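Local coordinates for DUF5012 domain-containing protein (Bacteroides thetaiotaomicron, PDB 5FQ8) that is of unknown function but, as a lipoprotein with a bacterial surface Ig-like domain, is probably held at the cell surface of this gut bacterium, at residues Val172-Asn184 with Thr193-Ser205. Sequence-based numbering, arbitrary orientation.
Sequences VAGWGDSMDQMTN and TLKWTVAYAGQLS
T183 and T197 face each other as an antiparallel hydrogen-bonded pair; beta-branching suits both to an extended strand, and the hydroxyl has its use at T197. T183 N reaches T197 O at 3.2 Å, almost straight (175° at the hydrogen), and T197 N answers to T183 O. That carbonyl is gripped twice: T197 OG1, set between its own backbone N and carbonyl carbon (chi1 60°), donates to T183 O at 2.7 Å from well above the carbonyl plane. An alanine here would remove the hydroxyl and is likely to cost T183 O its second donor, with the amide T197 N remaining, and N184 CB the oxygen it packs on. On the opposite face from the threonines lie M182 and V198; M182 bends at chi2 and chi3 so that CE reaches across to W196 CB at 3.4 Å. From the preceding loop M179 brings SD to 3.6 Å from V198 CG2; these flexible thioethers adapt to the branched and aromatic surfaces. Just ahead of strand 181-183, D180 N donates to A199 O, and the syn lone pair of D180 OD2 takes G202 N at 2.9 Å, tying an acidic side chain to the turn. Tyrosine suits position 200 because its long ring reaches alongside the loop 172-179, with M179 CA at its edge and V172 CG2 4.1 Å from Y200 CZ. The hairpin of strands 181-188 and 193-200 is continued by strand 204-211, whose I208 pairs with W196, and the W196 indole N-H is taken by the backbone O of F136.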
loop_
_atom_site.group_PDB
_atom_site.type_symbol
_atom_site.label_atom_id
_atom_site.label_comp_id
_atom_site.label_asym_id
_atom_site.label_seq_id
_atom_site.Cartn_x
_atom_site.Cartn_y
_atom_site.Cartn_z
ATOM N N VAL G 172 -25.599 60.571 3.068
ATOM C CA VAL G 172 -25.203 59.168 3.147
ATOM C C VAL G 172 -24.564 58.947 4.506
ATOM O O VAL G 172 -23.473 59.458 4.780
ATOM C CB VAL G 172 -24.229 58.776 2.032
ATOM C CG1 VAL G 172 -23.753 57.358 2.242
ATOM C CG2 VAL G 172 -24.883 58.916 0.693
ATOM N N ALA G 173 -25.231 58.177 5.354
ATOM C CA ALA G 173 -24.670 57.877 6.659
ATOM C C ALA G 173 -23.517 56.898 6.513
ATOM O O ALA G 173 -23.581 55.950 5.729
ATOM C CB ALA G 173 -25.744 57.306 7.583
ATOM N N GLY G 174 -22.445 57.142 7.251
ATOM C CA GLY G 174 -21.315 56.243 7.259
ATOM C C GLY G 174 -20.176 56.648 6.355
ATOM O O GLY G 174 -19.120 56.005 6.396
ATOM N N TRP G 175 -20.351 57.683 5.545
ATOM C CA TRP G 175 -19.260 58.190 4.735
ATOM C C TRP G 175 -19.056 59.686 4.865
ATOM O O TRP G 175 -18.005 60.179 4.444
ATOM C CB TRP G 175 -19.475 57.839 3.256
ATOM C CG TRP G 175 -18.732 56.609 2.821
ATOM C CD1 TRP G 175 -17.625 56.073 3.404
ATOM C CD2 TRP G 175 -19.052 55.760 1.714
ATOM N NE1 TRP G 175 -17.232 54.946 2.729
ATOM C CE2 TRP G 175 -18.093 54.732 1.687
ATOM C CE3 TRP G 175 -20.056 55.770 0.745
ATOM C CZ2 TRP G 175 -18.109 53.725 0.728
ATOM C CZ3 TRP G 175 -20.069 54.768 -0.207
ATOM C CH2 TRP G 175 -19.103 53.762 -0.209
ATOM N N GLY G 176 -19.998 60.414 5.449
ATOM C CA GLY G 176 -19.919 61.861 5.527
ATOM C C GLY G 176 -21.318 62.416 5.692
ATOM O O GLY G 176 -21.709 62.672 6.824
ATOM N N ASP G 177 -22.085 62.632 4.618
ATOM C CA ASP G 177 -21.677 62.661 3.204
ATOM C C ASP G 177 -22.897 63.066 2.397
ATOM O O ASP G 177 -24.006 62.635 2.698
ATOM C CB ASP G 177 -21.173 61.318 2.672
ATOM C CG ASP G 177 -20.206 61.482 1.526
ATOM O OD1 ASP G 177 -19.694 62.606 1.343
ATOM O OD2 ASP G 177 -19.946 60.493 0.816
ATOM N N SER G 178 -22.697 63.874 1.361
ATOM C CA SER G 178 -23.783 64.275 0.479
ATOM C C SER G 178 -23.262 64.323 -0.950
ATOM O O SER G 178 -22.058 64.223 -1.201
ATOM C CB SER G 178 -24.365 65.628 0.890
ATOM O OG SER G 178 -24.393 65.767 2.298
ATOM N N MET G 179 -24.182 64.485 -1.894
ATOM C CA MET G 179 -23.820 64.493 -3.300
ATOM C C MET G 179 -23.099 65.787 -3.675
ATOM O O MET G 179 -23.110 66.779 -2.944
ATOM C CB MET G 179 -25.055 64.354 -4.173
ATOM C CG MET G 179 -26.038 65.467 -3.941
ATOM S SD MET G 179 -27.360 65.503 -5.141
ATOM C CE MET G 179 -28.159 67.013 -4.632
ATOM N N ASP G 180 -22.488 65.768 -4.859
ATOM C CA ASP G 180 -21.822 66.949 -5.404
ATOM C C ASP G 180 -22.820 67.823 -6.159
ATOM O O ASP G 180 -23.124 68.941 -5.734
ATOM C CB ASP G 180 -20.651 66.528 -6.297
ATOM C CG ASP G 180 -19.437 66.117 -5.500
ATOM O OD1 ASP G 180 -19.181 66.735 -4.449
ATOM O OD2 ASP G 180 -18.737 65.180 -5.924
ATOM N N GLN G 181 -23.340 67.321 -7.280
ATOM C CA GLN G 181 -24.265 68.080 -8.112
ATOM C C GLN G 181 -25.401 67.178 -8.565
ATOM O O GLN G 181 -25.334 65.952 -8.456
ATOM C CB GLN G 181 -23.562 68.684 -9.331
ATOM C CG GLN G 181 -22.574 69.776 -8.989
ATOM C CD GLN G 181 -21.779 70.232 -10.189
ATOM O OE1 GLN G 181 -21.905 69.675 -11.280
ATOM N NE2 GLN G 181 -20.951 71.252 -9.996
ATOM N N MET G 182 -26.453 67.805 -9.093
ATOM C CA MET G 182 -27.599 67.090 -9.640
ATOM C C MET G 182 -27.970 67.683 -10.990
ATOM O O MET G 182 -28.218 68.888 -11.097
ATOM C CB MET G 182 -28.798 67.143 -8.697
ATOM C CG MET G 182 -29.946 66.260 -9.142
ATOM S SD MET G 182 -30.644 65.272 -7.807
ATOM C CE MET G 182 -30.805 63.695 -8.608
ATOM N N THR G 183 -28.029 66.827 -12.008
ATOM C CA THR G 183 -28.248 67.262 -13.379
ATOM C C THR G 183 -29.090 66.228 -14.111
ATOM O O THR G 183 -29.196 65.073 -13.684
ATOM C CB THR G 183 -26.922 67.469 -14.119
ATOM O OG1 THR G 183 -25.980 66.483 -13.679
ATOM C CG2 THR G 183 -26.364 68.854 -13.850
ATOM N N ASN G 184 -29.685 66.664 -15.227
ATOM C CA ASN G 184 -30.435 65.786 -16.130
ATOM C C ASN G 184 -31.614 65.127 -15.422
ATOM O O ASN G 184 -31.810 63.916 -15.503
ATOM C CB ASN G 184 -29.522 64.720 -16.743
ATOM C CG ASN G 184 -29.117 65.038 -18.161
ATOM O OD1 ASN G 184 -28.078 65.651 -18.396
ATOM N ND2 ASN G 184 -29.927 64.604 -19.119
ATOM N N THR G 193 -41.873 57.280 -15.392
ATOM C CA THR G 193 -40.510 57.150 -14.903
ATOM C C THR G 193 -39.953 58.518 -14.541
ATOM O O THR G 193 -40.410 59.549 -15.043
ATOM C CB THR G 193 -39.590 56.515 -15.950
ATOM O OG1 THR G 193 -39.510 57.381 -17.085
ATOM C CG2 THR G 193 -40.118 55.176 -16.390
ATOM N N LEU G 194 -38.947 58.516 -13.672
ATOM C CA LEU G 194 -38.186 59.716 -13.371
ATOM C C LEU G 194 -36.714 59.448 -13.636
ATOM O O LEU G 194 -36.187 58.400 -13.258
ATOM C CB LEU G 194 -38.398 60.175 -11.929
ATOM C CG LEU G 194 -38.168 61.668 -11.682
ATOM C CD1 LEU G 194 -39.027 62.160 -10.546
ATOM C CD2 LEU G 194 -36.729 61.947 -11.369
ATOM N N LYS G 195 -36.064 60.396 -14.302
ATOM C CA LYS G 195 -34.652 60.310 -14.639
ATOM C C LYS G 195 -33.852 61.210 -13.714
ATOM O O LYS G 195 -34.321 62.279 -13.314
ATOM C CB LYS G 195 -34.395 60.735 -16.091
ATOM C CG LYS G 195 -34.806 62.180 -16.388
ATOM C CD LYS G 195 -33.898 62.899 -17.383
ATOM C CE LYS G 195 -34.043 62.386 -18.799
ATOM N NZ LYS G 195 -33.083 61.292 -19.083
ATOM N N TRP G 196 -32.643 60.774 -13.378
ATOM C CA TRP G 196 -31.687 61.694 -12.786
ATOM C C TRP G 196 -30.293 61.123 -12.955
ATOM O O TRP G 196 -30.111 59.906 -13.049
ATOM C CB TRP G 196 -31.991 61.989 -11.309
ATOM C CG TRP G 196 -31.886 60.831 -10.340
ATOM C CD1 TRP G 196 -30.746 60.249 -9.877
ATOM C CD2 TRP G 196 -32.969 60.166 -9.684
ATOM N NE1 TRP G 196 -31.051 59.248 -8.999
ATOM C CE2 TRP G 196 -32.411 59.172 -8.866
ATOM C CE3 TRP G 196 -34.355 60.300 -9.727
ATOM C CZ2 TRP G 196 -33.194 58.320 -8.089
ATOM C CZ3 TRP G 196 -35.131 59.452 -8.964
ATOM C CH2 TRP G 196 -34.550 58.475 -8.153
ATOM N N THR G 197 -29.327 62.023 -13.048
ATOM C CA THR G 197 -27.920 61.689 -12.914
ATOM C C THR G 197 -27.396 62.488 -11.738
ATOM O O THR G 197 -27.683 63.683 -11.623
ATOM C CB THR G 197 -27.126 62.014 -14.177
ATOM O OG1 THR G 197 -27.227 63.412 -14.451
ATOM C CG2 THR G 197 -27.652 61.226 -15.359
ATOM N N VAL G 198 -26.664 61.823 -10.855
ATOM C CA VAL G 198 -26.170 62.438 -9.632
ATOM C C VAL G 198 -24.674 62.181 -9.543
ATOM O O VAL G 198 -24.197 61.106 -9.920
ATOM C CB VAL G 198 -26.923 61.903 -8.396
ATOM C CG1 VAL G 198 -26.791 60.395 -8.295
ATOM C CG2 VAL G 198 -26.444 62.590 -7.135
ATOM N N ALA G 199 -23.934 63.185 -9.080
ATOM C CA ALA G 199 -22.482 63.127 -8.985
ATOM C C ALA G 199 -22.066 63.021 -7.523
ATOM O O ALA G 199 -22.547 63.786 -6.679
ATOM C CB ALA G 199 -21.843 64.356 -9.632
ATOM N N TYR G 200 -21.170 62.084 -7.234
ATOM C CA TYR G 200 -20.796 61.732 -5.873
ATOM C C TYR G 200 -19.290 61.917 -5.670
ATOM O O TYR G 200 -18.569 62.358 -6.566
ATOM C CB TYR G 200 -21.238 60.299 -5.563
ATOM C CG TYR G 200 -21.297 59.966 -4.093
ATOM C CD1 TYR G 200 -21.951 60.803 -3.198
ATOM C CD2 TYR G 200 -20.699 58.817 -3.600
ATOM C CE1 TYR G 200 -22.001 60.507 -1.856
ATOM C CE2 TYR G 200 -20.745 58.512 -2.262
ATOM C CZ TYR G 200 -21.401 59.360 -1.396
ATOM O OH TYR G 200 -21.450 59.062 -0.056
ATOM N N ALA G 201 -18.840 61.557 -4.465
ATOM C CA ALA G 201 -17.506 61.770 -3.910
ATOM C C ALA G 201 -16.416 62.164 -4.901
ATOM O O ALA G 201 -15.474 61.403 -5.140
ATOM C CB ALA G 201 -17.058 60.513 -3.161
ATOM N N GLY G 202 -16.527 63.358 -5.471
ATOM C CA GLY G 202 -15.412 63.941 -6.185
ATOM C C GLY G 202 -15.209 63.439 -7.597
ATOM O O GLY G 202 -14.953 64.238 -8.499
ATOM N N GLN G 203 -15.306 62.126 -7.812
ATOM C CA GLN G 203 -15.057 61.580 -9.140
ATOM C C GLN G 203 -15.998 60.424 -9.461
ATOM O O GLN G 203 -15.613 59.485 -10.167
ATOM C CB GLN G 203 -13.596 61.134 -9.287
ATOM C CG GLN G 203 -13.159 60.029 -8.335
ATOM C CD GLN G 203 -12.440 60.553 -7.112
ATOM O OE1 GLN G 203 -12.881 61.509 -6.475
ATOM N NE2 GLN G 203 -11.317 59.930 -6.780
ATOM N N LEU G 204 -17.233 60.480 -8.963
ATOM C CA LEU G 204 -18.252 59.476 -9.233
ATOM C C LEU G 204 -19.512 60.148 -9.761
ATOM O O LEU G 204 -19.765 61.323 -9.484
ATOM C CB LEU G 204 -18.590 58.670 -7.971
ATOM C CG LEU G 204 -17.910 57.312 -7.802
ATOM C CD1 LEU G 204 -17.899 56.923 -6.351
ATOM C CD2 LEU G 204 -18.628 56.252 -8.604
ATOM N N SER G 205 -20.290 59.395 -10.537
ATOM C CA SER G 205 -21.618 59.817 -10.970
ATOM C C SER G 205 -22.307 58.652 -11.666
ATOM O O SER G 205 -21.653 57.796 -12.267
ATOM C CB SER G 205 -21.567 61.024 -11.908
ATOM O OG SER G 205 -21.450 60.599 -13.247
#